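PDB 2O8R: polyphosphate kinase from Porphyromonas gingivalis, which probably catalyses the reversible transfer of the terminal phosphate of ATP onto a growing polyphosphate chain, with magnesium as cofactor. Local coordinates for residues S19-R23 against T588-D592; M543-Q547 against V569-L575; Q547-V551 against N622-R626; S598-C602 against F612-W618. The protein carries 3 engineered substitutions. All blocks are in the same frame, centred on the assembly; numbering follows the deposited sequence.

Contact 1. Residues S19-R23 against T588-D592; sequences SFNER and TRLVD
R589 reaches from its strand to the side of helix 13-29 and lays its guanidinium against F20, whose CA sits over the centre of the flat group, 3.8 Å from R589 CZ. The same guanidinium uses its edge on S19: R589 NH1 donates to S19 OG at 3.2 Å, almost straight at 168° and in the guanidinium plane. A turn about CG-CD (chi3 -74°) swings the end of an otherwise extended chain into this pose. The grip continues beyond the helix, since NH1 also bonds N665, while NE and NH2 bond the backbone oxygens of R570 and G571; S19 OG in turn bonds the carbonyl of L663.

One helical turn on, R23 runs the other way, out of the helix toward the loop after the strand, and meets V591 coming from the opposite direction. R23 CG packs on V591 CB at 3.8 Å, and CB of V591 lies over a face of the R23 guanidinium, toward its rim. The two arginines also pass at their aliphatic parts, R23 CG 3.9 Å from R589 CD. A water ties R23 to the loop backbone, accepting from R23 NE at 2.7 Å and from V591 N at 2.9 Å, and donating to R589 O at 2.8 Å. R23 NH2 turns to K655 O and E27.

Helix 13-29 of the N-terminal domain is thereby docked on a strand of the second phospholipase D-like C-terminal domain, with F20 beside N48 and R570 of the predicted ATP site.

Contact 2. Residues M543-Q547 against V569-L575; sequences MNGLQ and VRGICCL
At the edge of the R570 guanidinium, near its NE, stands the amide of N544; the two side chains run alongside each other and point the same way, but their planes are turned 80° apart, so the amide meets the guanidinium rim and does not stack on a face. R570 is a predicted ATP-binding residue.

Behind this polar end the two backbones are joined in two steps. Parallel pairing of M543 with V569 ends in a weak bond from R570 N to M543 O, and G571 N then donates to N544 O at 2.9 Å. After a register shift of one residue, L546 takes over: its N bonds I572 O at 2.8 Å, and its O receives C574 N at 3.0 Å. Apolar groups fill the side of M543, a selenomethionine whose CG lies 4.0 Å from V569 CG2, and of L546, whose CD2 is 4.2 Å from L575 CB. Q547 CG rests on C574 SG at 3.6 Å.

Both loops leave the C-terminal ends of neighbouring parallel strands, 538-543 and 564-569; I572 and R570 meet helix 13-29, L546 and C574 meet helix 549-560, and R570 also touches strand 595-596.

Contact 3. Residues Q547-V551 against N622-R626; sequences QDKNV and NLYNR
D548 and L623 meet at the start of helix 549-560, and the aspartate can be traced outward against its neighbours. Its CB lies 3.8 Å from L623 CD1, and CG is slightly closer to that methyl, at 3.7 Å, the two side chains passing at a slant. At the carboxylate the oxygens part company. OD1 approaches Y624 at the ring edge, in the ring plane, 3.6 Å from CE2; the carboxylate and ring planes are inclined by 50°.

OD2 turns back to its own helix. With CG anti to the backbone N (chi1 -177°), it accepts V551 N at 2.9 Å, the donor arriving on the anti side of the carboxylate with a nearly straight bond of 168°. D548 is thus the N-cap of helix 549-560, and the N-terminal end of the helix would be expected to favour its negative charge. The capping bond restrains the carboxylate, and the L623 CD1 methyl lies over its flat side.

Beyond the cap, V551 CG2 touches the same methyl, L623 CD1, at 3.6 Å, so one methyl is shared by the aspartate and the valine. L623 extends this apolar patch to M516 and I520 of helix 516-532, and both V551 and L623 pack on W618. Toward solvent the Y624 ring reaches across the helix start toward N550; L623 CB lies over one face of that ring, toward the rim.

Contact 4. Residues S598-C602 against F612-W618; sequences SRIWC and FISSADW. With SO4 (sulfate ion), chain F.
The chain of R599 leaves with CG beside its backbone N (chi1 -54°) and bends at the next bond (chi2 147°), which carries the guanidinium along 615-617 to D617. There it grips the aspartate side-on with two nitrogens: NE to D617 OD1 at 2.8 Å and NH2 to D617 OD2 at 3.2 Å, a salt bridge. The aspartate oxygens lie in the guanidinium plane, yet the donors reach them from above the carboxylate plane. S615 O sits over one guanidinium face, and D617 OD1 has a second donor in N544 N.

The adjoining edge takes a sulfate: R599 NH1 and NH2 both donate to its O4, the nearer, NH2, at 2.8 Å. H597 also bonds this ion, and the R599 side chain is about 4 Å from that of H439, the predicted phosphohistidine; the ion, probably from the crystallisation liquor, is consistent with a place for a phosphate.

These groups spring from an antiparallel beta hairpin, strands 600-603 and 610-614. W601 and F612 form a hydrogen-bonded pair, I600 and I613 a non-hydrogen-bonded one, and S614 N closes the end on R599 O at 2.8 Å.

On the side of W601 and F612 lies an aromatic cluster. W618 turns its edge to the face of W601, an inclined edge-to-face pair, planes at 55°, the centroids of the W601 five-membered and W618 six-membered rings 5.0 Å apart. F612 meets W601 obliquely, F612 CB 3.6 Å from W601 CE3. S614 OG accepts A616 N at 2.9 Å, an ST turn where the strand ends, and also bonds T629 O.

Contacts 1, 2 and 4 are buried, whereas contact 3 reaches the surface through Y624 and N550. Contact 1 alone joins distant parts of the sequence, the N-terminal domain with the second C-terminal domain; the others lie within that C-terminal range. Contacts 1, 2 and 4 draw on the same mixed sheet, and contacts 1 and 2 meet through R589 and the strand pairing of T588 with V569. Contacts 2 and 3 share Q547, and Q547 N bonds W618 O of contact 4. Chemistry follows place: arginine edges and a water at the domain junction, backbone pairing between loops, a capped helix start near the surface, and a salt bridge beside a bound sulfate near the predicted active-site histidine.

Contact 1. Residues S19-R23 against T588-D592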
loop_
_atom_site.group_PDB
_atom_site.type_symbol
_atom_site.label_atom_id
_atom_site.label_comp_id
_atom_site.label_asym_id
_atom_site.label_seq_id
_atom_site.Cartn_x
_atom_site.Cartn_y
_atom_site.Cartn_z
ATOM N N SER A 19 -3.281 15.297 -29.235
ATOM C CA SER A 19 -4.562 15.970 -29.373
ATOM C C SER A 19 -5.470 15.666 -28.184
ATOM O O SER A 19 -6.177 16.543 -27.680
ATOM C CB SER A 19 -5.231 15.518 -30.674
ATOM O OG SER A 19 -6.418 16.237 -30.914
ATOM N N PHE A 20 -5.438 14.409 -27.750
ATOM C CA PHE A 20 -6.208 13.953 -26.602
ATOM C C PHE A 20 -5.733 14.661 -25.338
ATOM O O PHE A 20 -6.545 15.149 -24.551
ATOM C CB PHE A 20 -6.108 12.429 -26.486
ATOM C CG PHE A 20 -6.298 11.898 -25.102
ATOM C CD1 PHE A 20 -7.547 11.940 -24.489
ATOM C CD2 PHE A 20 -5.229 11.317 -24.420
ATOM C CE1 PHE A 20 -7.728 11.439 -23.207
ATOM C CE2 PHE A 20 -5.392 10.811 -23.136
ATOM C CZ PHE A 20 -6.643 10.869 -22.527
ATOM N N ASN A 21 -4.424 14.759 -25.156
ATOM C CA ASN A 21 -3.928 15.409 -23.958
ATOM C C ASN A 21 -4.161 16.913 -23.986
ATOM O O ASN A 21 -4.324 17.528 -22.933
ATOM C CB ASN A 21 -2.479 15.043 -23.646
ATOM C CG ASN A 21 -2.276 14.686 -22.180
ATOM O OD1 ASN A 21 -3.189 14.195 -21.508
ATOM N ND2 ASN A 21 -1.077 14.931 -21.678
ATOM N N GLU A 22 -4.225 17.493 -25.184
ATOM C CA GLU A 22 -4.689 18.876 -25.346
ATOM C C GLU A 22 -6.108 19.057 -24.777
ATOM O O GLU A 22 -6.381 20.023 -24.066
ATOM C CB GLU A 22 -4.653 19.279 -26.817
ATOM C CG GLU A 22 -5.343 20.600 -27.145
ATOM C CD GLU A 22 -4.388 21.712 -27.586
ATOM O OE1 GLU A 22 -4.898 22.754 -28.057
ATOM O OE2 GLU A 22 -3.146 21.557 -27.472
ATOM N N ARG A 23 -7.003 18.117 -25.072
ATOM C CA ARG A 23 -8.366 18.176 -24.558
ATOM C C ARG A 23 -8.431 18.019 -23.025
ATOM O O ARG A 23 -9.329 18.566 -22.371
ATOM C CB ARG A 23 -9.230 17.133 -25.255
ATOM C CG ARG A 23 -10.630 16.999 -24.695
ATOM C CD ARG A 23 -11.429 18.272 -24.882
ATOM N NE ARG A 23 -12.742 18.154 -24.262
ATOM C CZ ARG A 23 -13.065 18.669 -23.080
ATOM N NH1 ARG A 23 -12.162 19.336 -22.382
ATOM N NH2 ARG A 23 -14.294 18.521 -22.601
ATOM N N THR A 588 -16.750 12.348 -32.555
ATOM C CA THR A 588 -16.933 13.021 -31.289
ATOM C C THR A 588 -15.972 12.477 -30.246
ATOM O O THR A 588 -15.902 11.271 -30.014
ATOM C CB THR A 588 -18.375 12.881 -30.805
ATOM O OG1 THR A 588 -19.246 13.438 -31.798
ATOM C CG2 THR A 588 -18.581 13.598 -29.474
ATOM N N ARG A 589 -15.207 13.377 -29.647
ATOM C CA ARG A 589 -14.453 13.053 -28.460
ATOM C C ARG A 589 -15.167 13.632 -27.244
ATOM O O ARG A 589 -15.355 14.846 -27.134
ATOM C CB ARG A 589 -13.058 13.623 -28.557
ATOM C CG ARG A 589 -12.311 13.658 -27.258
ATOM C CD ARG A 589 -10.970 14.305 -27.489
ATOM N NE ARG A 589 -10.103 13.384 -28.200
ATOM C CZ ARG A 589 -9.126 13.747 -29.018
ATOM N NH1 ARG A 589 -8.886 15.029 -29.242
ATOM N NH2 ARG A 589 -8.394 12.818 -29.614
ATOM N N LEU A 590 -15.580 12.745 -26.345
ATOM C CA LEU A 590 -16.174 13.154 -25.089
ATOM C C LEU A 590 -15.189 12.931 -23.953
ATOM O O LEU A 590 -14.807 11.794 -23.673
ATOM C CB LEU A 590 -17.468 12.379 -24.825
ATOM C CG LEU A 590 -18.165 12.769 -23.520
ATOM C CD1 LEU A 590 -18.531 14.250 -23.526
ATOM C CD2 LEU A 590 -19.391 11.885 -23.268
ATOM N N VAL A 591 -14.774 14.028 -23.328
ATOM C CA VAL A 591 -13.942 14.024 -22.122
ATOM C C VAL A 591 -14.653 14.869 -21.064
ATOM O O VAL A 591 -15.047 16.009 -21.326
ATOM C CB VAL A 591 -12.543 14.612 -22.399
ATOM C CG1 VAL A 591 -11.853 15.085 -21.110
ATOM C CG2 VAL A 591 -11.695 13.611 -23.135
ATOM N N ASP A 592 -14.827 14.284 -19.886
ATOM C CA ASP A 592 -15.504 14.904 -18.761
ATOM C C ASP A 592 -14.867 14.276 -17.505
ATOM O O ASP A 592 -13.817 13.625 -17.598
ATOM C CB ASP A 592 -16.999 14.591 -18.847
ATOM C CG ASP A 592 -17.892 15.614 -18.126
ATOM O OD1 ASP A 592 -17.391 16.493 -17.395
ATOM O OD2 ASP A 592 -19.131 15.525 -18.290
HETATM O O HOH W 1 -14.661 16.386 -24.937
#

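Contact 2. Residues M543-Q547 against V569-L575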
loop_
_atom_site.group_PDB
_atom_site.type_symbol
_atom_site.label_atom_id
_atom_site.label_comp_id
_atom_site.label_asym_id
_atom_site.label_seq_id
_atom_site.Cartn_x
_atom_site.Cartn_y
_atom_site.Cartn_z
HETATM N N MSE A 543 -15.506 3.966 -28.553
HETATM C CA MSE A 543 -14.350 3.304 -27.977
HETATM C C MSE A 543 -13.267 4.270 -27.486
HETATM O O MSE A 543 -13.339 5.478 -27.703
HETATM C CB MSE A 543 -13.767 2.345 -28.977
HETATM C CG MSE A 543 -13.216 3.009 -30.209
HETATM SE SE MSE A 543 -13.242 1.745 -31.686
HETATM C CE MSE A 543 -13.853 0.136 -30.722
ATOM N N ASN A 544 -12.276 3.721 -26.797
ATOM C CA ASN A 544 -11.205 4.521 -26.249
ATOM C C ASN A 544 -10.242 4.870 -27.360
ATOM O O ASN A 544 -9.678 5.960 -27.380
ATOM C CB ASN A 544 -10.480 3.787 -25.112
ATOM C CG ASN A 544 -11.348 3.607 -23.873
ATOM O OD1 ASN A 544 -11.840 2.513 -23.604
ATOM N ND2 ASN A 544 -11.530 4.676 -23.112
ATOM N N GLY A 545 -10.079 3.953 -28.307
ATOM C CA GLY A 545 -9.127 4.160 -29.388
ATOM C C GLY A 545 -9.488 3.522 -30.708
ATOM O O GLY A 545 -10.005 2.407 -30.748
ATOM N N LEU A 546 -9.207 4.253 -31.788
ATOM C CA LEU A 546 -9.310 3.759 -33.153
ATOM C C LEU A 546 -8.018 4.068 -33.917
ATOM O O LEU A 546 -7.647 5.228 -34.127
ATOM C CB LEU A 546 -10.513 4.376 -33.861
ATOM C CG LEU A 546 -10.681 3.949 -35.317
ATOM C CD1 LEU A 546 -10.784 2.449 -35.409
ATOM C CD2 LEU A 546 -11.897 4.621 -35.933
ATOM N N GLN A 547 -7.334 3.018 -34.341
ATOM C CA GLN A 547 -6.004 3.181 -34.881
ATOM C C GLN A 547 -5.716 2.141 -35.969
ATOM O O GLN A 547 -4.828 2.342 -36.798
ATOM C CB GLN A 547 -5.000 3.095 -33.719
ATOM C CG GLN A 547 -3.546 3.358 -34.050
ATOM C CD GLN A 547 -2.787 2.097 -34.395
ATOM O OE1 GLN A 547 -3.311 0.987 -34.278
ATOM N NE2 GLN A 547 -1.543 2.261 -34.826
ATOM N N VAL A 569 -14.924 8.602 -29.789
ATOM C CA VAL A 569 -13.583 8.126 -29.421
ATOM C C VAL A 569 -12.835 9.142 -28.572
ATOM O O VAL A 569 -12.560 10.242 -29.043
ATOM C CB VAL A 569 -12.734 7.854 -30.659
ATOM C CG1 VAL A 569 -11.322 7.440 -30.254
ATOM C CG2 VAL A 569 -13.375 6.774 -31.482
ATOM N N ARG A 570 -12.496 8.791 -27.331
ATOM C CA ARG A 570 -11.879 9.790 -26.459
ATOM C C ARG A 570 -10.378 9.921 -26.657
ATOM O O ARG A 570 -9.838 11.024 -26.604
ATOM C CB ARG A 570 -12.251 9.613 -24.979
ATOM C CG ARG A 570 -11.867 8.311 -24.381
ATOM C CD ARG A 570 -11.692 8.393 -22.878
ATOM N NE ARG A 570 -10.723 7.366 -22.500
ATOM C CZ ARG A 570 -9.545 7.605 -21.939
ATOM N NH1 ARG A 570 -9.197 8.841 -21.606
ATOM N NH2 ARG A 570 -8.730 6.599 -21.677
ATOM N N GLY A 571 -9.707 8.807 -26.912
ATOM C CA GLY A 571 -8.249 8.831 -27.028
ATOM C C GLY A 571 -7.755 8.956 -28.450
ATOM O O GLY A 571 -8.115 9.885 -29.175
ATOM N N ILE A 572 -6.927 8.001 -28.845
ATOM C CA ILE A 572 -6.316 8.016 -30.154
ATOM C C ILE A 572 -7.335 7.728 -31.240
ATOM O O ILE A 572 -8.043 6.737 -31.181
ATOM C CB ILE A 572 -5.165 7.008 -30.244
ATOM C CG1 ILE A 572 -3.959 7.494 -29.447
ATOM C CG2 ILE A 572 -4.727 6.812 -31.670
ATOM C CD1 ILE A 572 -2.849 6.454 -29.419
ATOM N N CYS A 573 -7.410 8.622 -32.219
ATOM C CA CYS A 573 -8.158 8.372 -33.428
ATOM C C CYS A 573 -7.341 8.726 -34.670
ATOM O O CYS A 573 -6.888 9.854 -34.813
ATOM C CB CYS A 573 -9.449 9.164 -33.415
ATOM S SG CYS A 573 -10.561 8.665 -34.716
ATOM N N CYS A 574 -7.162 7.759 -35.564
ATOM C CA CYS A 574 -6.319 7.948 -36.754
ATOM C C CYS A 574 -7.133 8.113 -38.007
ATOM O O CYS A 574 -6.585 8.375 -39.071
ATOM C CB CYS A 574 -5.376 6.770 -36.953
ATOM S SG CYS A 574 -4.167 6.565 -35.645
ATOM N N LEU A 575 -8.436 7.923 -37.886
ATOM C CA LEU A 575 -9.348 8.240 -38.961
ATOM C C LEU A 575 -9.448 9.751 -39.006
ATOM O O LEU A 575 -9.660 10.383 -37.984
ATOM C CB LEU A 575 -10.712 7.617 -38.695
ATOM C CG LEU A 575 -11.795 7.755 -39.758
ATOM C CD1 LEU A 575 -12.649 6.504 -39.788
ATOM C CD2 LEU A 575 -12.655 8.982 -39.507
#

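Contact 3. Residues Q547-V551 against N622-R626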
loop_
_atom_site.group_PDB
_atom_site.type_symbol
_atom_site.label_atom_id
_atom_site.label_comp_id
_atom_site.label_asym_id
_atom_site.label_seq_id
_atom_site.Cartn_x
_atom_site.Cartn_y
_atom_site.Cartn_z
ATOM N N GLN A 547 -7.334 3.018 -34.341
ATOM C CA GLN A 547 -6.004 3.181 -34.881
ATOM C C GLN A 547 -5.716 2.141 -35.969
ATOM O O GLN A 547 -4.828 2.342 -36.798
ATOM C CB GLN A 547 -5.000 3.095 -33.719
ATOM C CG GLN A 547 -3.546 3.358 -34.050
ATOM C CD GLN A 547 -2.787 2.097 -34.395
ATOM O OE1 GLN A 547 -3.311 0.987 -34.278
ATOM N NE2 GLN A 547 -1.543 2.261 -34.826
ATOM N N ASP A 548 -6.464 1.037 -35.976
ATOM C CA ASP A 548 -6.203 -0.034 -36.931
ATOM C C ASP A 548 -6.478 0.355 -38.372
ATOM O O ASP A 548 -7.630 0.561 -38.747
ATOM C CB ASP A 548 -7.002 -1.288 -36.604
ATOM C CG ASP A 548 -6.686 -2.428 -37.559
ATOM O OD1 ASP A 548 -5.613 -3.053 -37.407
ATOM O OD2 ASP A 548 -7.493 -2.690 -38.474
ATOM N N LYS A 549 -5.417 0.405 -39.180
ATOM C CA LYS A 549 -5.507 0.805 -40.594
ATOM C C LYS A 549 -6.580 0.065 -41.382
ATOM O O LYS A 549 -7.254 0.666 -42.215
ATOM C CB LYS A 549 -4.166 0.635 -41.310
ATOM C CG LYS A 549 -3.186 1.774 -41.131
ATOM C CD LYS A 549 -1.950 1.518 -41.983
ATOM C CE LYS A 549 -0.743 2.329 -41.535
ATOM N NZ LYS A 549 -0.100 1.800 -40.292
ATOM N N ASN A 550 -6.743 -1.228 -41.124
ATOM C CA ASN A 550 -7.701 -2.004 -41.894
ATOM C C ASN A 550 -9.135 -1.629 -41.612
ATOM O O ASN A 550 -9.875 -1.297 -42.534
ATOM C CB ASN A 550 -7.474 -3.498 -41.740
ATOM C CG ASN A 550 -6.329 -3.992 -42.598
ATOM O OD1 ASN A 550 -5.373 -3.256 -42.872
ATOM N ND2 ASN A 550 -6.419 -5.242 -43.040
ATOM N N VAL A 551 -9.516 -1.641 -40.342
ATOM C CA VAL A 551 -10.886 -1.301 -39.979
ATOM C C VAL A 551 -11.187 0.145 -40.361
ATOM O O VAL A 551 -12.293 0.454 -40.791
ATOM C CB VAL A 551 -11.179 -1.520 -38.482
ATOM C CG1 VAL A 551 -12.655 -1.587 -38.270
ATOM C CG2 VAL A 551 -10.589 -2.801 -38.022
ATOM N N ASN A 622 -4.961 -4.827 -30.482
ATOM C CA ASN A 622 -6.216 -5.330 -29.920
ATOM C C ASN A 622 -6.891 -6.437 -30.735
ATOM O O ASN A 622 -7.292 -7.454 -30.177
ATOM C CB ASN A 622 -7.194 -4.181 -29.705
ATOM C CG ASN A 622 -6.795 -3.283 -28.559
ATOM O OD1 ASN A 622 -5.653 -3.300 -28.106
ATOM N ND2 ASN A 622 -7.737 -2.482 -28.086
ATOM N N LEU A 623 -7.007 -6.243 -32.047
ATOM C CA LEU A 623 -7.722 -7.192 -32.906
ATOM C C LEU A 623 -6.890 -8.409 -33.320
ATOM O O LEU A 623 -7.423 -9.329 -33.942
ATOM C CB LEU A 623 -8.253 -6.492 -34.164
ATOM C CG LEU A 623 -9.092 -5.212 -34.034
ATOM C CD1 LEU A 623 -8.823 -4.263 -35.187
ATOM C CD2 LEU A 623 -10.570 -5.512 -33.933
ATOM N N TYR A 624 -5.599 -8.415 -32.985
ATOM C CA TYR A 624 -4.697 -9.481 -33.439
ATOM C C TYR A 624 -3.836 -10.149 -32.362
ATOM O O TYR A 624 -3.673 -11.367 -32.368
ATOM C CB TYR A 624 -3.819 -8.975 -34.585
ATOM C CG TYR A 624 -4.605 -8.452 -35.773
ATOM C CD1 TYR A 624 -5.336 -9.316 -36.587
ATOM C CD2 TYR A 624 -4.617 -7.094 -36.081
ATOM C CE1 TYR A 624 -6.059 -8.839 -37.677
ATOM C CE2 TYR A 624 -5.333 -6.605 -37.167
ATOM C CZ TYR A 624 -6.050 -7.483 -37.963
ATOM O OH TYR A 624 -6.760 -7.006 -39.040
ATOM N N ASN A 625 -3.287 -9.362 -31.441
ATOM C CA ASN A 625 -2.395 -9.893 -30.400
ATOM C C ASN A 625 -3.092 -10.450 -29.157
ATOM O O ASN A 625 -2.712 -11.501 -28.639
ATOM C CB ASN A 625 -1.382 -8.831 -29.969
ATOM C CG ASN A 625 -0.511 -8.366 -31.104
ATOM O OD1 ASN A 625 -0.934 -8.346 -32.259
ATOM N ND2 ASN A 625 0.719 -7.989 -30.785
ATOM N N ARG A 626 -4.101 -9.733 -28.678
ATOM C CA ARG A 626 -4.801 -10.091 -27.452
ATOM C C ARG A 626 -5.965 -11.063 -27.661
ATOM O O ARG A 626 -6.510 -11.179 -28.759
ATOM C CB ARG A 626 -5.335 -8.819 -26.778
ATOM C CG ARG A 626 -4.289 -8.021 -26.032
ATOM C CD ARG A 626 -4.063 -6.665 -26.643
ATOM N NE ARG A 626 -5.126 -5.738 -26.264
ATOM C CZ ARG A 626 -5.115 -4.978 -25.170
ATOM N NH1 ARG A 626 -6.134 -4.166 -24.920
ATOM N NH2 ARG A 626 -4.090 -5.021 -24.328
#

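Contact 4. Residues S598-C602 against F612-W618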
loop_
_atom_site.group_PDB
_atom_site.type_symbol
_atom_site.label_atom_id
_atom_site.label_comp_id
_atom_site.label_asym_id
_atom_site.label_seq_id
_atom_site.Cartn_x
_atom_site.Cartn_y
_atom_site.Cartn_z
ATOM N N SER A 598 -16.268 2.919 -21.857
ATOM C CA SER A 598 -17.108 1.939 -22.548
ATOM C C SER A 598 -16.639 1.725 -23.980
ATOM O O SER A 598 -16.160 2.658 -24.649
ATOM C CB SER A 598 -18.571 2.391 -22.570
ATOM O OG SER A 598 -19.156 2.307 -21.288
ATOM N N ARG A 599 -16.764 0.486 -24.437
ATOM C CA ARG A 599 -16.594 0.167 -25.851
ATOM C C ARG A 599 -17.873 -0.494 -26.334
ATOM O O ARG A 599 -18.218 -1.600 -25.897
ATOM C CB ARG A 599 -15.389 -0.740 -26.056
ATOM C CG ARG A 599 -14.114 -0.194 -25.449
ATOM C CD ARG A 599 -13.241 -1.310 -24.963
ATOM N NE ARG A 599 -11.906 -0.824 -24.664
ATOM C CZ ARG A 599 -11.282 -0.985 -23.503
ATOM N NH1 ARG A 599 -11.864 -1.649 -22.518
ATOM N NH2 ARG A 599 -10.060 -0.489 -23.337
ATOM N N ILE A 600 -18.594 0.196 -27.213
ATOM C CA ILE A 600 -19.935 -0.227 -27.621
ATOM C C ILE A 600 -20.133 -0.058 -29.125
ATOM O O ILE A 600 -19.717 0.951 -29.693
ATOM C CB ILE A 600 -21.018 0.578 -26.870
ATOM C CG1 ILE A 600 -21.041 0.191 -25.387
ATOM C CG2 ILE A 600 -22.391 0.369 -27.515
ATOM C CD1 ILE A 600 -22.038 0.980 -24.529
ATOM N N TRP A 601 -20.751 -1.043 -29.771
ATOM C CA TRP A 601 -20.999 -0.961 -31.216
ATOM C C TRP A 601 -22.482 -1.132 -31.529
ATOM O O TRP A 601 -23.116 -2.076 -31.060
ATOM C CB TRP A 601 -20.202 -2.011 -32.010
ATOM C CG TRP A 601 -18.799 -2.320 -31.543
ATOM C CD1 TRP A 601 -17.890 -1.453 -30.979
ATOM C CD2 TRP A 601 -18.125 -3.583 -31.655
ATOM N NE1 TRP A 601 -16.709 -2.109 -30.716
ATOM C CE2 TRP A 601 -16.826 -3.415 -31.115
ATOM C CE3 TRP A 601 -18.495 -4.840 -32.147
ATOM C CZ2 TRP A 601 -15.909 -4.456 -31.045
ATOM C CZ3 TRP A 601 -17.569 -5.880 -32.087
ATOM C CH2 TRP A 601 -16.296 -5.678 -31.544
ATOM N N CYS A 602 -23.020 -0.215 -32.329
ATOM C CA CYS A 602 -24.398 -0.280 -32.799
ATOM C C CYS A 602 -24.457 -0.260 -34.304
ATOM O O CYS A 602 -24.027 0.702 -34.941
ATOM C CB CYS A 602 -25.196 0.904 -32.281
ATOM S SG CYS A 602 -25.110 1.026 -30.527
ATOM N N PHE A 612 -23.380 -4.279 -29.641
ATOM C CA PHE A 612 -22.336 -5.049 -28.981
ATOM C C PHE A 612 -21.642 -4.268 -27.883
ATOM O O PHE A 612 -21.454 -3.057 -27.983
ATOM C CB PHE A 612 -21.309 -5.540 -29.982
ATOM C CG PHE A 612 -21.845 -6.535 -30.958
ATOM C CD1 PHE A 612 -21.743 -7.896 -30.703
ATOM C CD2 PHE A 612 -22.446 -6.114 -32.135
ATOM C CE1 PHE A 612 -22.235 -8.821 -31.606
ATOM C CE2 PHE A 612 -22.942 -7.026 -33.036
ATOM C CZ PHE A 612 -22.833 -8.381 -32.773
ATOM N N ILE A 613 -21.274 -4.995 -26.833
ATOM C CA ILE A 613 -20.479 -4.491 -25.724
ATOM C C ILE A 613 -19.110 -5.158 -25.835
ATOM O O ILE A 613 -19.039 -6.393 -25.946
ATOM C CB ILE A 613 -21.176 -4.852 -24.384
ATOM C CG1 ILE A 613 -22.151 -3.753 -23.995
ATOM C CG2 ILE A 613 -20.199 -5.086 -23.235
ATOM C CD1 ILE A 613 -23.023 -4.145 -22.837
ATOM N N SER A 614 -18.030 -4.367 -25.838
ATOM C CA SER A 614 -16.698 -4.971 -25.996
ATOM C C SER A 614 -15.635 -4.669 -24.953
ATOM O O SER A 614 -15.691 -3.670 -24.238
ATOM C CB SER A 614 -16.121 -4.682 -27.379
ATOM O OG SER A 614 -14.999 -5.525 -27.606
ATOM N N SER A 615 -14.653 -5.563 -24.896
ATOM C CA SER A 615 -13.442 -5.362 -24.113
ATOM C C SER A 615 -12.366 -4.686 -24.952
ATOM O O SER A 615 -11.420 -4.124 -24.416
ATOM C CB SER A 615 -12.913 -6.700 -23.595
ATOM O OG SER A 615 -12.378 -7.468 -24.655
ATOM N N ALA A 616 -12.522 -4.729 -26.270
ATOM C CA ALA A 616 -11.502 -4.207 -27.176
ATOM C C ALA A 616 -11.824 -2.837 -27.758
ATOM O O ALA A 616 -12.975 -2.549 -28.090
ATOM C CB ALA A 616 -11.261 -5.192 -28.309
ATOM N N ASP A 617 -10.796 -1.999 -27.865
ATOM C CA ASP A 617 -10.776 -0.883 -28.809
ATOM C C ASP A 617 -10.271 -1.460 -30.117
ATOM O O ASP A 617 -9.798 -2.584 -30.146
ATOM C CB ASP A 617 -9.794 0.187 -28.368
ATOM C CG ASP A 617 -10.000 0.612 -26.949
ATOM O OD1 ASP A 617 -11.138 0.977 -26.604
ATOM O OD2 ASP A 617 -9.022 0.589 -26.179
ATOM N N TRP A 618 -10.343 -0.698 -31.197
ATOM C CA TRP A 618 -9.835 -1.191 -32.468
ATOM C C TRP A 618 -8.444 -0.631 -32.739
ATOM O O TRP A 618 -8.254 0.269 -33.570
ATOM C CB TRP A 618 -10.789 -0.856 -33.605
ATOM C CG TRP A 618 -12.129 -1.493 -33.495
ATOM C CD1 TRP A 618 -12.483 -2.541 -32.692
ATOM C CD2 TRP A 618 -13.301 -1.152 -34.249
ATOM N NE1 TRP A 618 -13.808 -2.852 -32.883
ATOM C CE2 TRP A 618 -14.331 -2.015 -33.835
ATOM C CE3 TRP A 618 -13.578 -0.193 -35.225
ATOM C CZ2 TRP A 618 -15.613 -1.955 -34.371
ATOM C CZ3 TRP A 618 -14.856 -0.134 -35.757
ATOM C CH2 TRP A 618 -15.856 -1.006 -35.326
HETATM S S SO4 F . -8.162 -1.283 -20.342
HETATM O O1 SO4 F . -8.527 -0.121 -19.534
HETATM O O2 SO4 F . -7.113 -0.890 -21.296
HETATM O O3 SO4 F . -7.663 -2.343 -19.468
HETATM O O4 SO4 F . -9.350 -1.810 -21.006
#